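Hypothetical protein (PDB 4JJA) is of unknown function but may act as a peptidoglycan beta-N-acetylmuramidase that cleaves bacterial cell-wall glycans. Local coordinates at residues K23-S29 with F102-D108; H172-E178 with R362-Y368; I109-G113 with Y211-P217. All coordinates share one frame; numbering follows the deposited sequence.

Contact 1 (K23-S29 with F102-D108); sequences KRIAIFS and FDILIVD
Asp103 OD2 is gripped twice by Arg24, by the backbone N at 2.9 Å and by NE at 3.0 Å. Arg24 NH2 reaches Asp103 OD1 at 2.8 Å and completes a side-on salt bridge. This pair stands at the entrance of two neighbouring parallel strands, 24-28 and 104-107, in the middle of the six-stranded parallel sheet of a Rossmann-like domain. The guanidinium and carboxylate planes are 65° apart, and both side-chain bonds meet the carboxylate from above its plane; the backbone N comes instead close to that plane, on the anti side of OD2. Arg24 O is shared as well, by the amides of Asp103 and Ile104. From there the regular parallel pattern runs on through Ala26 N to Ile104 O, Ile106 N to Ala26 O, Phe28 N to Ile106 O and Asp108 N to Phe28 O. One face of the pair carries isoleucines, Ile25 CG2 pressing on Ile106 CD1 at 3.5 Å. On the other, Ala26 CB makes a CH-pi contact over the Phe102 ring, 3.8 Å from its centroid; chi1 of 66° sets Phe102 CG between its own backbone N and carbonyl carbon, which turns the ring over the neighbouring strand. Phe28 and Leu105 continue this face against helix 119-132, and Phe28 meets Val107 CG1 at its ring edge. At the C-terminal end of the pair, where Asp108 turns its carboxylate to Arg142, Ser29 OG donates to Asp108 O at 2.6 Å.

Contact 2 (H172-E178 with R362-Y368); sequences HGMTLGE and RKPYLLY
Glu178 OE2 accepts the backbone N of Leu367 at 2.8 Å, using its anti lone pair in a nearly straight bond (165°), and so ties the first turn of helix 176-185 to the loop that follows helix 352-362. The same carboxylate belongs to a capping box: Glu178 OE1 takes the amide of Thr175, and Thr175 OG1, at the N-cap, takes the amide of Glu178 at 3.1 Å. Glu178 thus shares in capping the helix start with OE1 and holds the C-terminal segment with OE2; His207 is a further partner of OE2, and Asp141 of Thr175 OG1. The helix start lies in the N-terminal family region and the loop in the C-terminal one, so the contact fastens the chain's tail to the Rossmann-like part. At the other end Arg362 reaches with an extended chain to His172 O, a weak bond from NH1 of 3.1 Å bent to 132°, while its NH2 is paired with Asp370. Met174, a selenomethionine, runs past Arg362 in the opposite direction, SE 4.0 Å from Arg362 CB, and its CE also meets Tyr365 CB and Leu366 CD2. Leu366 CD2 packs against the Glu178 carboxylate as well, and Leu367 CB lies against Glu178 CG. The buried Tyr365 O has no polar partner and faces Glu178 CB at 3.5 Å. The Tyr368 ring, its plane 57° from the Glu178 carboxylate, crosses the Thr175 side chain at about a right angle, CE2 touching Thr175 CG2 at 3.7 Å.

Contact 3 (I109-G113 with Y211-P217); sequences IQDVG and YRLPIPP
Gln110 CG packs against Leu213 CD2 at 3.5 Å, and Val112 CG1 against Pro217 CG at 3.6 Å: these two apolar touches form the tight part of a loop-to-loop contact. The loops follow strands 104-107 and 197-200 of the parallel sheet and lead toward helices 119-132 and 224-233, beyond the C-terminal strand ends where Rossmann-like folds commonly place their binding sites. Val112 and Pro217 cross at about a right angle, with helix 224-233 close to both through Tyr230 and Ile227. Gln110 starts with CG anti to its backbone N (chi1 -177°) and then bends at chi2, which lays its chain obliquely over Leu213 and brings the amide back to its own loop. There NE2 donates to Asp111 O at 2.9 Å, in the carbonyl plane and on a lone pair; with Pro143 O as a second acceptor, this fixes the rotation of the amide. The looser side is the Tyr211 end, joined by water. Gln110 OE1 comes no nearer to the Tyr211 ring than 3.7 Å, at CE2. A water that donates to Gln110 OE1 at 2.7 Å bridges the gap. The same water lies 2.8 Å from Tyr211 OH. Beside the Pro217 packing a second water donates to two backbone carbonyls, Gln110 O at 2.9 Å and Pro217 O at 3.0 Å.

Contact 1 lies within the parallel sheet, and strand 104-107 leads straight from it into 109-113 of contact 3, so sheet core and loop meet directly: Ile109 packs on Phe28 and Ser29. The centres of contacts 1 and 3 lie about 20 Å apart. Contact 2 sits about 17 Å from contact 3, centre to centre, and touches it where Leu176 packs on Ile109 and Asp111, and His172 approaches Gly113. Contacts 1 and 2 do not touch, their centres about 22 Å apart. Along the chain contact 1 closes first, while the segments of contacts 2 and 3 alternate. Loop 109-113 therefore links the sheet to helix 176-185, whose first turn is also bonded to the C-terminal segment 362-368.

Contact 1 (K23-S29 with F102-D108)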
loop_
_atom_site.group_PDB
_atom_site.type_symbol
_atom_site.label_atom_id
_atom_site.label_comp_id
_atom_site.label_asym_id
_atom_site.label_seq_id
_atom_site.Cartn_x
_atom_site.Cartn_y
_atom_site.Cartn_z
ATOM N N LYS A 23 -20.001 -22.635 -3.226
ATOM C CA LYS A 23 -19.113 -22.436 -2.092
ATOM C C LYS A 23 -19.663 -21.345 -1.185
ATOM O O LYS A 23 -20.363 -20.416 -1.614
ATOM C CB LYS A 23 -17.706 -22.049 -2.551
ATOM C CG LYS A 23 -16.932 -23.216 -3.217
ATOM C CD LYS A 23 -15.468 -22.838 -3.421
ATOM C CE LYS A 23 -14.630 -23.993 -3.919
ATOM N NZ LYS A 23 -15.055 -24.454 -5.262
ATOM N N ARG A 24 -19.339 -21.448 0.091
ATOM C CA ARG A 24 -19.592 -20.375 1.032
ATOM C C ARG A 24 -18.412 -19.414 0.943
ATOM O O ARG A 24 -17.276 -19.824 1.041
ATOM C CB ARG A 24 -19.702 -20.931 2.434
ATOM C CG ARG A 24 -20.867 -21.907 2.663
ATOM C CD ARG A 24 -20.708 -22.616 3.996
ATOM N NE ARG A 24 -19.477 -23.461 4.022
ATOM C CZ ARG A 24 -18.804 -23.823 5.124
ATOM N NH1 ARG A 24 -19.203 -23.399 6.314
ATOM N NH2 ARG A 24 -17.708 -24.573 5.049
ATOM N N ILE A 25 -18.698 -18.133 0.737
ATOM C CA ILE A 25 -17.680 -17.171 0.292
ATOM C C ILE A 25 -17.506 -16.060 1.332
ATOM O O ILE A 25 -18.472 -15.472 1.818
ATOM C CB ILE A 25 -18.081 -16.547 -1.070
ATOM C CG1 ILE A 25 -18.209 -17.626 -2.152
ATOM C CG2 ILE A 25 -17.079 -15.431 -1.497
ATOM C CD1 ILE A 25 -19.072 -17.212 -3.291
ATOM N N ALA A 26 -16.271 -15.781 1.690
ATOM C CA ALA A 26 -15.913 -14.553 2.404
ATOM C C ALA A 26 -15.121 -13.671 1.468
ATOM O O ALA A 26 -14.464 -14.164 0.586
ATOM C CB ALA A 26 -15.058 -14.862 3.623
ATOM N N ILE A 27 -15.184 -12.366 1.697
ATOM C CA ILE A 27 -14.462 -11.382 0.882
ATOM C C ILE A 27 -13.610 -10.488 1.787
ATOM O O ILE A 27 -14.107 -10.017 2.828
ATOM C CB ILE A 27 -15.407 -10.521 0.101
ATOM C CG1 ILE A 27 -16.324 -11.348 -0.794
ATOM C CG2 ILE A 27 -14.644 -9.482 -0.696
ATOM C CD1 ILE A 27 -17.439 -10.559 -1.348
ATOM N N PHE A 28 -12.356 -10.232 1.379
ATOM C CA PHE A 28 -11.485 -9.227 1.966
ATOM C C PHE A 28 -11.419 -8.098 0.984
ATOM O O PHE A 28 -10.888 -8.248 -0.126
ATOM C CB PHE A 28 -10.102 -9.774 2.261
ATOM C CG PHE A 28 -9.093 -8.726 2.696
ATOM C CD1 PHE A 28 -9.265 -8.038 3.858
ATOM C CD2 PHE A 28 -7.961 -8.464 1.950
ATOM C CE1 PHE A 28 -8.315 -7.080 4.273
ATOM C CE2 PHE A 28 -7.038 -7.528 2.326
ATOM C CZ PHE A 28 -7.210 -6.836 3.470
ATOM N N SER A 29 -11.967 -6.961 1.369
ATOM C CA SER A 29 -12.065 -5.821 0.485
ATOM C C SER A 29 -12.395 -4.562 1.276
ATOM O O SER A 29 -12.441 -4.582 2.501
ATOM C CB SER A 29 -13.153 -6.101 -0.572
ATOM O OG SER A 29 -13.187 -5.154 -1.619
ATOM N N PHE A 102 -16.873 -20.258 6.167
ATOM C CA PHE A 102 -16.662 -20.156 4.713
ATOM C C PHE A 102 -15.711 -21.188 4.175
ATOM O O PHE A 102 -14.903 -21.753 4.900
ATOM C CB PHE A 102 -16.187 -18.742 4.305
ATOM C CG PHE A 102 -14.823 -18.341 4.822
ATOM C CD1 PHE A 102 -14.704 -17.721 6.049
ATOM C CD2 PHE A 102 -13.675 -18.565 4.075
ATOM C CE1 PHE A 102 -13.458 -17.310 6.542
ATOM C CE2 PHE A 102 -12.426 -18.150 4.536
ATOM C CZ PHE A 102 -12.310 -17.531 5.778
ATOM N N ASP A 103 -15.799 -21.410 2.862
ATOM C CA ASP A 103 -14.947 -22.337 2.132
ATOM C C ASP A 103 -13.812 -21.613 1.383
ATOM O O ASP A 103 -12.733 -22.138 1.219
ATOM C CB ASP A 103 -15.801 -23.089 1.062
ATOM C CG ASP A 103 -16.905 -23.927 1.660
ATOM O OD1 ASP A 103 -16.571 -24.773 2.519
ATOM O OD2 ASP A 103 -18.117 -23.723 1.325
ATOM N N ILE A 104 -14.082 -20.404 0.913
ATOM C CA ILE A 104 -13.156 -19.682 0.058
ATOM C C ILE A 104 -13.189 -18.220 0.450
ATOM O O ILE A 104 -14.230 -17.674 0.729
ATOM C CB ILE A 104 -13.462 -19.899 -1.437
ATOM C CG1 ILE A 104 -12.375 -19.295 -2.337
ATOM C CG2 ILE A 104 -14.828 -19.405 -1.782
ATOM C CD1 ILE A 104 -12.329 -19.967 -3.729
ATOM N N LEU A 105 -12.007 -17.610 0.550
ATOM C CA LEU A 105 -11.862 -16.187 0.790
ATOM C C LEU A 105 -11.398 -15.517 -0.495
ATOM O O LEU A 105 -10.387 -15.938 -1.094
ATOM C CB LEU A 105 -10.814 -15.960 1.845
ATOM C CG LEU A 105 -10.456 -14.503 2.115
ATOM C CD1 LEU A 105 -11.606 -13.729 2.690
ATOM C CD2 LEU A 105 -9.245 -14.468 3.091
ATOM N N ILE A 106 -12.121 -14.470 -0.908
ATOM C CA ILE A 106 -11.731 -13.656 -2.086
ATOM C C ILE A 106 -11.032 -12.401 -1.600
ATOM O O ILE A 106 -11.583 -11.686 -0.801
ATOM C CB ILE A 106 -12.945 -13.251 -2.915
ATOM C CG1 ILE A 106 -13.737 -14.464 -3.344
ATOM C CG2 ILE A 106 -12.493 -12.516 -4.156
ATOM C CD1 ILE A 106 -15.011 -14.150 -4.069
ATOM N N VAL A 107 -9.845 -12.130 -2.138
ATOM C CA VAL A 107 -9.179 -10.849 -1.982
ATOM C C VAL A 107 -9.460 -9.989 -3.229
ATOM O O VAL A 107 -9.198 -10.392 -4.354
ATOM C CB VAL A 107 -7.671 -11.042 -1.827
ATOM C CG1 VAL A 107 -6.924 -9.675 -1.861
ATOM C CG2 VAL A 107 -7.329 -11.887 -0.586
ATOM N N ASP A 108 -10.018 -8.806 -3.003
ATOM C CA ASP A 108 -10.254 -7.849 -4.096
ATOM C C ASP A 108 -10.141 -6.449 -3.539
ATOM O O ASP A 108 -11.104 -5.917 -3.015
ATOM C CB ASP A 108 -11.608 -8.049 -4.812
ATOM C CG ASP A 108 -11.743 -7.162 -6.072
ATOM O OD1 ASP A 108 -10.715 -6.928 -6.806
ATOM O OD2 ASP A 108 -12.884 -6.661 -6.342
#

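Contact 2 (H172-E178 with R362-Y368)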
loop_
_atom_site.group_PDB
_atom_site.type_symbol
_atom_site.label_atom_id
_atom_site.label_comp_id
_atom_site.label_asym_id
_atom_site.label_seq_id
_atom_site.Cartn_x
_atom_site.Cartn_y
_atom_site.Cartn_z
ATOM N N HIS A 172 8.001 -2.261 -3.745
ATOM C CA HIS A 172 8.257 -3.666 -4.051
ATOM C C HIS A 172 7.934 -4.035 -5.506
ATOM O O HIS A 172 8.406 -5.067 -6.000
ATOM C CB HIS A 172 7.539 -4.580 -3.049
ATOM C CG HIS A 172 6.081 -4.293 -2.925
ATOM N ND1 HIS A 172 5.179 -4.602 -3.926
ATOM C CD2 HIS A 172 5.368 -3.771 -1.896
ATOM C CE1 HIS A 172 3.966 -4.282 -3.497
ATOM N NE2 HIS A 172 4.066 -3.728 -2.285
ATOM N N GLY A 173 7.117 -3.208 -6.168
ATOM C CA GLY A 173 6.797 -3.385 -7.531
ATOM C C GLY A 173 5.835 -4.485 -7.909
ATOM O O GLY A 173 5.717 -4.802 -9.075
HETATM N N MSE A 174 5.144 -5.084 -6.935
HETATM C CA MSE A 174 4.370 -6.286 -7.173
HETATM C C MSE A 174 2.890 -6.043 -6.937
HETATM O O MSE A 174 2.493 -5.217 -6.142
HETATM C CB MSE A 174 4.807 -7.414 -6.229
HETATM C CG MSE A 174 6.294 -7.713 -6.393
HETATM SE SE MSE A 174 7.031 -9.042 -5.177
HETATM C CE MSE A 174 6.393 -10.514 -6.069
ATOM N N THR A 175 2.066 -6.764 -7.681
ATOM C CA THR A 175 0.656 -6.807 -7.342
ATOM C C THR A 175 0.408 -7.647 -6.080
ATOM O O THR A 175 1.284 -8.419 -5.690
ATOM C CB THR A 175 -0.208 -7.353 -8.481
ATOM O OG1 THR A 175 0.018 -8.762 -8.625
ATOM C CG2 THR A 175 -0.020 -6.573 -9.751
ATOM N N LEU A 176 -0.766 -7.523 -5.472
ATOM C CA LEU A 176 -1.044 -8.341 -4.295
ATOM C C LEU A 176 -1.049 -9.811 -4.662
ATOM O O LEU A 176 -0.623 -10.642 -3.848
ATOM C CB LEU A 176 -2.318 -7.942 -3.613
ATOM C CG LEU A 176 -2.404 -6.582 -2.943
ATOM C CD1 LEU A 176 -3.844 -6.338 -2.406
ATOM C CD2 LEU A 176 -1.388 -6.479 -1.839
ATOM N N GLY A 177 -1.464 -10.190 -5.874
ATOM C CA GLY A 177 -1.401 -11.569 -6.296
ATOM C C GLY A 177 0.015 -12.082 -6.389
ATOM O O GLY A 177 0.328 -13.175 -5.950
ATOM N N GLU A 178 0.883 -11.299 -7.010
ATOM C CA GLU A 178 2.299 -11.681 -7.085
ATOM C C GLU A 178 2.903 -11.825 -5.715
ATOM O O GLU A 178 3.643 -12.771 -5.441
ATOM C CB GLU A 178 3.048 -10.644 -7.918
ATOM C CG GLU A 178 2.634 -10.564 -9.413
ATOM C CD GLU A 178 3.310 -9.458 -10.187
ATOM O OE1 GLU A 178 3.471 -8.346 -9.616
ATOM O OE2 GLU A 178 3.712 -9.687 -11.368
ATOM N N ARG A 362 12.257 -12.019 -6.725
ATOM C CA ARG A 362 10.812 -11.978 -6.968
ATOM C C ARG A 362 10.413 -12.588 -8.287
ATOM O O ARG A 362 9.242 -12.854 -8.507
ATOM C CB ARG A 362 10.318 -10.527 -6.915
ATOM C CG ARG A 362 10.584 -9.705 -8.143
ATOM C CD ARG A 362 10.087 -8.256 -7.997
ATOM N NE ARG A 362 10.132 -7.623 -9.282
ATOM C CZ ARG A 362 9.292 -6.685 -9.706
ATOM N NH1 ARG A 362 8.458 -6.087 -8.877
ATOM N NH2 ARG A 362 9.303 -6.316 -10.959
ATOM N N LYS A 363 11.371 -12.752 -9.203
ATOM C CA LYS A 363 11.033 -13.109 -10.578
ATOM C C LYS A 363 10.126 -14.338 -10.727
ATOM O O LYS A 363 9.209 -14.275 -11.540
ATOM C CB LYS A 363 12.327 -13.282 -11.407
ATOM C CG LYS A 363 12.084 -13.388 -12.891
ATOM C CD LYS A 363 11.907 -12.008 -13.471
ATOM C CE LYS A 363 12.138 -11.896 -15.039
ATOM N NZ LYS A 363 12.838 -10.623 -15.383
ATOM N N PRO A 364 10.339 -15.412 -9.965
ATOM C CA PRO A 364 9.442 -16.579 -10.148
ATOM C C PRO A 364 7.994 -16.374 -9.785
ATOM O O PRO A 364 7.155 -17.201 -10.151
ATOM C CB PRO A 364 10.032 -17.642 -9.187
ATOM C CG PRO A 364 11.456 -17.183 -8.866
ATOM C CD PRO A 364 11.410 -15.669 -8.982
ATOM N N TYR A 365 7.694 -15.270 -9.103
ATOM C CA TYR A 365 6.374 -14.979 -8.598
ATOM C C TYR A 365 5.639 -13.943 -9.434
ATOM O O TYR A 365 4.452 -13.660 -9.151
ATOM C CB TYR A 365 6.492 -14.533 -7.143
ATOM C CG TYR A 365 7.260 -15.503 -6.307
ATOM C CD1 TYR A 365 6.795 -16.790 -6.084
ATOM C CD2 TYR A 365 8.512 -15.186 -5.858
ATOM C CE1 TYR A 365 7.519 -17.684 -5.393
ATOM C CE2 TYR A 365 9.240 -16.084 -5.116
ATOM C CZ TYR A 365 8.744 -17.340 -4.885
ATOM O OH TYR A 365 9.445 -18.274 -4.149
ATOM N N LEU A 366 6.295 -13.371 -10.445
ATOM C CA LEU A 366 5.642 -12.377 -11.267
ATOM C C LEU A 366 4.617 -13.031 -12.159
ATOM O O LEU A 366 4.780 -14.147 -12.623
ATOM C CB LEU A 366 6.617 -11.557 -12.107
ATOM C CG LEU A 366 7.661 -10.773 -11.309
ATOM C CD1 LEU A 366 8.615 -10.000 -12.206
ATOM C CD2 LEU A 366 7.034 -9.862 -10.194
ATOM N N LEU A 367 3.523 -12.329 -12.370
ATOM C CA LEU A 367 2.426 -12.772 -13.204
ATOM C C LEU A 367 2.295 -11.978 -14.483
ATOM O O LEU A 367 1.452 -12.272 -15.351
ATOM C CB LEU A 367 1.119 -12.687 -12.425
ATOM C CG LEU A 367 0.957 -13.674 -11.267
ATOM C CD1 LEU A 367 -0.230 -13.268 -10.398
ATOM C CD2 LEU A 367 0.885 -15.113 -11.782
ATOM N N TYR A 368 3.122 -10.946 -14.613
ATOM C CA TYR A 368 3.052 -10.013 -15.727
ATOM C C TYR A 368 4.459 -9.730 -16.176
ATOM O O TYR A 368 5.394 -9.895 -15.422
ATOM C CB TYR A 368 2.395 -8.667 -15.279
ATOM C CG TYR A 368 1.114 -8.920 -14.501
ATOM C CD1 TYR A 368 -0.040 -9.266 -15.148
ATOM C CD2 TYR A 368 1.065 -8.800 -13.137
ATOM C CE1 TYR A 368 -1.204 -9.521 -14.433
ATOM C CE2 TYR A 368 -0.080 -9.068 -12.425
ATOM C CZ TYR A 368 -1.221 -9.406 -13.075
ATOM O OH TYR A 368 -2.397 -9.676 -12.412
#

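Contact 3 (I109-G113 with Y211-P217)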
loop_
_atom_site.group_PDB
_atom_site.type_symbol
_atom_site.label_atom_id
_atom_site.label_comp_id
_atom_site.label_asym_id
_atom_site.label_seq_id
_atom_site.Cartn_x
_atom_site.Cartn_y
_atom_site.Cartn_z
ATOM N N ILE A 109 -8.965 -5.851 -3.679
ATOM C CA ILE A 109 -8.724 -4.599 -2.999
ATOM C C ILE A 109 -7.640 -3.869 -3.732
ATOM O O ILE A 109 -6.709 -4.510 -4.233
ATOM C CB ILE A 109 -8.376 -4.825 -1.494
ATOM C CG1 ILE A 109 -8.525 -3.533 -0.665
ATOM C CG2 ILE A 109 -7.001 -5.509 -1.288
ATOM C CD1 ILE A 109 -8.489 -3.808 0.830
ATOM N N GLN A 110 -7.744 -2.545 -3.768
ATOM C CA GLN A 110 -6.772 -1.704 -4.497
ATOM C C GLN A 110 -5.675 -1.208 -3.559
ATOM O O GLN A 110 -5.930 -0.413 -2.645
ATOM C CB GLN A 110 -7.469 -0.523 -5.180
ATOM C CG GLN A 110 -6.517 0.331 -5.997
ATOM C CD GLN A 110 -5.888 -0.451 -7.144
ATOM O OE1 GLN A 110 -6.584 -0.879 -8.057
ATOM N NE2 GLN A 110 -4.578 -0.648 -7.095
ATOM N N ASP A 111 -4.428 -1.619 -3.859
ATOM C CA ASP A 111 -3.226 -1.291 -3.137
ATOM C C ASP A 111 -2.468 -0.141 -3.835
ATOM O O ASP A 111 -2.756 0.189 -4.991
ATOM C CB ASP A 111 -2.322 -2.580 -3.135
ATOM C CG ASP A 111 -1.071 -2.405 -2.385
ATOM O OD1 ASP A 111 -1.132 -1.876 -1.262
ATOM O OD2 ASP A 111 0.009 -2.764 -2.940
ATOM N N VAL A 112 -1.417 0.400 -3.198
ATOM C CA VAL A 112 -0.578 1.438 -3.816
ATOM C C VAL A 112 0.897 1.081 -3.967
ATOM O O VAL A 112 1.664 1.867 -4.472
ATOM C CB VAL A 112 -0.743 2.802 -3.118
ATOM C CG1 VAL A 112 -2.228 3.247 -3.146
ATOM C CG2 VAL A 112 -0.253 2.748 -1.718
ATOM N N GLY A 113 1.279 -0.112 -3.518
ATOM C CA GLY A 113 2.635 -0.625 -3.768
ATOM C C GLY A 113 3.770 -0.226 -2.874
ATOM O O GLY A 113 4.906 -0.181 -3.294
ATOM N N TYR A 211 -1.329 2.270 -14.524
ATOM C CA TYR A 211 -2.731 2.264 -14.187
ATOM C C TYR A 211 -3.062 3.367 -13.241
ATOM O O TYR A 211 -2.364 3.561 -12.246
ATOM C CB TYR A 211 -3.109 0.934 -13.600
ATOM C CG TYR A 211 -4.553 0.790 -13.170
ATOM C CD1 TYR A 211 -5.573 0.519 -14.071
ATOM C CD2 TYR A 211 -4.903 0.851 -11.824
ATOM C CE1 TYR A 211 -6.858 0.327 -13.636
ATOM C CE2 TYR A 211 -6.176 0.638 -11.385
ATOM C CZ TYR A 211 -7.161 0.348 -12.306
ATOM O OH TYR A 211 -8.445 0.145 -11.808
ATOM N N ARG A 212 -4.180 4.045 -13.494
ATOM C CA ARG A 212 -4.672 5.137 -12.661
ATOM C C ARG A 212 -5.898 4.679 -11.895
ATOM O O ARG A 212 -6.767 4.025 -12.453
ATOM C CB ARG A 212 -5.005 6.344 -13.540
ATOM C CG ARG A 212 -3.776 6.906 -14.170
ATOM C CD ARG A 212 -3.988 8.127 -14.991
ATOM N NE ARG A 212 -4.187 9.346 -14.291
ATOM C CZ ARG A 212 -3.213 10.182 -13.942
ATOM N NH1 ARG A 212 -1.944 9.920 -14.163
ATOM N NH2 ARG A 212 -3.553 11.304 -13.383
ATOM N N LEU A 213 -5.929 4.962 -10.616
ATOM C CA LEU A 213 -6.938 4.436 -9.729
ATOM C C LEU A 213 -8.212 5.262 -9.868
ATOM O O LEU A 213 -8.183 6.464 -9.703
ATOM C CB LEU A 213 -6.464 4.527 -8.277
ATOM C CG LEU A 213 -5.561 3.396 -7.830
ATOM C CD1 LEU A 213 -4.379 3.066 -8.635
ATOM C CD2 LEU A 213 -5.201 3.559 -6.391
ATOM N N PRO A 214 -9.347 4.615 -10.149
ATOM C CA PRO A 214 -10.591 5.382 -10.267
ATOM C C PRO A 214 -11.120 5.896 -8.950
ATOM O O PRO A 214 -11.851 6.908 -8.941
ATOM C CB PRO A 214 -11.550 4.358 -10.886
ATOM C CG PRO A 214 -10.998 2.976 -10.434
ATOM C CD PRO A 214 -9.529 3.173 -10.484
ATOM N N ILE A 215 -10.801 5.189 -7.856
ATOM C CA ILE A 215 -11.374 5.416 -6.518
ATOM C C ILE A 215 -10.175 5.653 -5.561
ATOM O O ILE A 215 -9.248 4.833 -5.512
ATOM C CB ILE A 215 -12.205 4.167 -6.031
ATOM C CG1 ILE A 215 -13.365 3.868 -7.018
ATOM C CG2 ILE A 215 -12.670 4.335 -4.608
ATOM C CD1 ILE A 215 -14.178 2.604 -6.704
ATOM N N PRO A 216 -10.223 6.724 -4.747
ATOM C CA PRO A 216 -9.076 6.955 -3.842
ATOM C C PRO A 216 -8.906 5.825 -2.850
ATOM O O PRO A 216 -9.853 5.461 -2.167
ATOM C CB PRO A 216 -9.476 8.252 -3.086
ATOM C CG PRO A 216 -10.998 8.229 -3.172
ATOM C CD PRO A 216 -11.301 7.715 -4.545
ATOM N N PRO A 217 -7.679 5.306 -2.746
ATOM C CA PRO A 217 -7.508 4.147 -1.887
ATOM C C PRO A 217 -7.514 4.452 -0.400
ATOM O O PRO A 217 -7.855 3.601 0.398
ATOM C CB PRO A 217 -6.159 3.582 -2.351
ATOM C CG PRO A 217 -5.428 4.804 -2.910
ATOM C CD PRO A 217 -6.471 5.613 -3.545
HETATM O O HOH W 1 -9.054 -0.508 -9.115
HETATM O O HOH W 2 -7.857 0.859 -0.911
#